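Glycoside hydrolase family 5 (Aspergillus oryzae, PDB 6LA0) acts as a secreted family 5 glycoside hydrolase with rutinosidase activity, and is probably also able to release glucose from beta-1,3-glucans. Local coordinates at residues R278-A283 / M323-Q328. Sequence-based numbering, arbitrary orientation.
Sequences RLYADA and MYKYSQ
Ala283 points its methyl at the last turn of helix 312-326, and this small side chain lets the two backbones close to 5.6 Å between the CA atoms of Ala283 and Met323. Tyr326 lies against the same residue: its CB is 3.4 Å from the Ala283 carbonyl O, and its CD2 is 3.9 Å from Ala283 CB. With CG beside the backbone N and anti to the carbonyl carbon (chi1 -71°), the Tyr326 ring extends back along helix 275-285 as far as the Tyr280 carbonyl. Deeper in, the Met323 side chain curls so that its end comes nearer to helix 275-285, with CE 4.2 Å from Leu279 CD2, an apolar touch between two buried side chains.

The outer side is looser and runs through water. Lys325, bent at chi3 (25°), crosses the Tyr280 side chain at about a right angle and brings NZ to the ring edge, 3.5 Å from CE1. This ammonium lies near the ring plane, so it makes no cation-pi contact over the face; instead NZ donates to a water 2.7 Å away that also bonds Tyr280 OH. A second water joins Tyr326 OH to the Tyr280 carbonyl, the latter bond being weak.

Where the helix ends, Ser327 OG turns back to Met323 O (2.9 Å), in the carbonyl plane and on a lone pair. The contact thus pairs two neighbouring outer helices of the TIM barrel: Leu279 also rests on Tyr265 of strand 257-265, Met323 packs on Thr296 and Trp299 of strand 294-303, and just beyond Ser327 the chain enters strand 329-332.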
loop_
_atom_site.group_PDB
_atom_site.type_symbol
_atom_site.label_atom_id
_atom_site.label_comp_id
_atom_site.label_asym_id
_atom_site.label_seq_id
_atom_site.Cartn_x
_atom_site.Cartn_y
_atom_site.Cartn_z
ATOM N N ARG A 278 -9.784 -19.134 -6.893
ATOM C CA ARG A 278 -9.069 -18.037 -7.545
ATOM C C ARG A 278 -7.932 -17.518 -6.678
ATOM O O ARG A 278 -6.858 -17.178 -7.194
ATOM C CB ARG A 278 -10.026 -16.894 -7.880
ATOM C CG ARG A 278 -9.718 -16.229 -9.217
ATOM C CD ARG A 278 -9.904 -17.224 -10.368
ATOM N NE ARG A 278 -11.309 -17.541 -10.615
ATOM C CZ ARG A 278 -12.120 -16.832 -11.400
ATOM N NH1 ARG A 278 -11.673 -15.740 -12.014
ATOM N NH2 ARG A 278 -13.385 -17.213 -11.567
ATOM N N LEU A 279 -8.161 -17.416 -5.365
ATOM C CA LEU A 279 -7.105 -16.980 -4.454
ATOM C C LEU A 279 -5.891 -17.892 -4.544
ATOM O O LEU A 279 -4.743 -17.418 -4.558
ATOM C CB LEU A 279 -7.623 -16.939 -3.014
ATOM C CG LEU A 279 -8.654 -15.859 -2.657
ATOM C CD1 LEU A 279 -9.468 -16.226 -1.392
ATOM C CD2 LEU A 279 -7.969 -14.501 -2.490
ATOM N N TYR A 280 -6.121 -19.212 -4.611
ATOM C CA TYR A 280 -5.002 -20.141 -4.634
ATOM C C TYR A 280 -4.303 -20.118 -5.988
ATOM O O TYR A 280 -3.070 -20.157 -6.054
ATOM C CB TYR A 280 -5.475 -21.550 -4.287
ATOM C CG TYR A 280 -5.668 -21.788 -2.802
ATOM C CD1 TYR A 280 -4.613 -22.200 -2.000
ATOM C CD2 TYR A 280 -6.905 -21.616 -2.209
ATOM C CE1 TYR A 280 -4.788 -22.426 -0.635
ATOM C CE2 TYR A 280 -7.092 -21.837 -0.848
ATOM C CZ TYR A 280 -6.028 -22.233 -0.067
ATOM O OH TYR A 280 -6.221 -22.465 1.283
ATOM N N ALA A 281 -5.077 -20.040 -7.076
ATOM C CA ALA A 281 -4.485 -19.954 -8.409
ATOM C C ALA A 281 -3.606 -18.718 -8.533
ATOM O O ALA A 281 -2.479 -18.791 -9.048
ATOM C CB ALA A 281 -5.580 -19.934 -9.473
ATOM N N ASP A 282 -4.112 -17.570 -8.066
ATOM C CA ASP A 282 -3.392 -16.303 -8.218
ATOM C C ASP A 282 -2.099 -16.303 -7.415
ATOM O O ASP A 282 -1.058 -15.825 -7.892
ATOM C CB ASP A 282 -4.281 -15.136 -7.778
ATOM C CG ASP A 282 -5.359 -14.797 -8.797
ATOM O OD1 ASP A 282 -5.207 -15.160 -9.987
ATOM O OD2 ASP A 282 -6.367 -14.177 -8.409
ATOM N N ALA A 283 -2.154 -16.793 -6.176
ATOM C CA ALA A 283 -0.959 -16.844 -5.349
ATOM C C ALA A 283 0.089 -17.760 -5.974
ATOM O O ALA A 283 1.291 -17.457 -5.945
ATOM C CB ALA A 283 -1.323 -17.307 -3.939
ATOM N N MET A 323 -1.584 -16.842 0.309
ATOM C CA MET A 323 -0.451 -15.941 0.150
ATOM C C MET A 323 0.695 -16.309 1.085
ATOM O O MET A 323 1.857 -15.985 0.793
ATOM C CB MET A 323 -0.897 -14.491 0.363
ATOM C CG MET A 323 -1.818 -13.945 -0.750
ATOM S SD MET A 323 -3.229 -13.104 -0.056
ATOM C CE MET A 323 -4.222 -12.844 -1.512
ATOM N N TYR A 324 0.405 -16.986 2.201
ATOM C CA TYR A 324 1.479 -17.438 3.087
ATOM C C TYR A 324 2.180 -18.679 2.545
ATOM O O TYR A 324 3.383 -18.867 2.772
ATOM C CB TYR A 324 0.927 -17.731 4.477
ATOM C CG TYR A 324 1.946 -17.747 5.593
ATOM C CD1 TYR A 324 2.353 -16.557 6.198
ATOM C CD2 TYR A 324 2.484 -18.945 6.064
ATOM C CE1 TYR A 324 3.269 -16.557 7.232
ATOM C CE2 TYR A 324 3.412 -18.954 7.103
ATOM C CZ TYR A 324 3.799 -17.750 7.679
ATOM O OH TYR A 324 4.710 -17.731 8.712
ATOM N N LYS A 325 1.448 -19.526 1.831
ATOM C CA LYS A 325 2.024 -20.759 1.310
ATOM C C LYS A 325 2.913 -20.491 0.103
ATOM O O LYS A 325 4.015 -21.044 0.003
ATOM C CB LYS A 325 0.897 -21.728 0.951
ATOM C CG LYS A 325 1.362 -23.124 0.587
ATOM C CD LYS A 325 0.241 -24.151 0.738
ATOM C CE LYS A 325 -1.154 -23.524 0.610
ATOM N NZ LYS A 325 -2.207 -24.571 0.412
ATOM N N TYR A 326 2.460 -19.662 -0.834
ATOM C CA TYR A 326 3.222 -19.440 -2.082
ATOM C C TYR A 326 4.154 -18.233 -2.010
ATOM O O TYR A 326 5.019 -18.136 -2.846
ATOM C CB TYR A 326 2.259 -19.273 -3.248
ATOM C CG TYR A 326 1.552 -20.549 -3.646
ATOM C CD1 TYR A 326 2.142 -21.477 -4.472
ATOM C CD2 TYR A 326 0.291 -20.822 -3.184
ATOM C CE1 TYR A 326 1.493 -22.641 -4.830
ATOM C CE2 TYR A 326 -0.390 -21.968 -3.547
ATOM C CZ TYR A 326 0.222 -22.896 -4.363
ATOM O OH TYR A 326 -0.432 -24.030 -4.699
ATOM N N SER A 327 3.950 -17.368 -1.028
ATOM C CA SER A 327 4.727 -16.112 -0.963
ATOM C C SER A 327 5.217 -15.810 0.463
ATOM O O SER A 327 5.306 -16.729 1.236
ATOM C CB SER A 327 4.017 -15.013 -1.756
ATOM O OG SER A 327 3.198 -14.151 -0.972
ATOM N N GLN A 328 5.568 -14.563 0.769
ATOM C CA GLN A 328 6.089 -14.263 2.124
ATOM C C GLN A 328 4.986 -13.702 3.037
ATOM O O GLN A 328 5.314 -13.195 4.058
ATOM C CB GLN A 328 7.284 -13.306 2.064
ATOM C CG GLN A 328 8.339 -13.719 1.046
ATOM C CD GLN A 328 8.913 -15.092 1.311
ATOM O OE1 GLN A 328 9.441 -15.356 2.374
ATOM N NE2 GLN A 328 8.803 -15.970 0.344
HETATM O O HOH W 1 -3.995 -24.265 2.388
HETATM O O HOH W 2 -2.941 -23.277 -6.537
#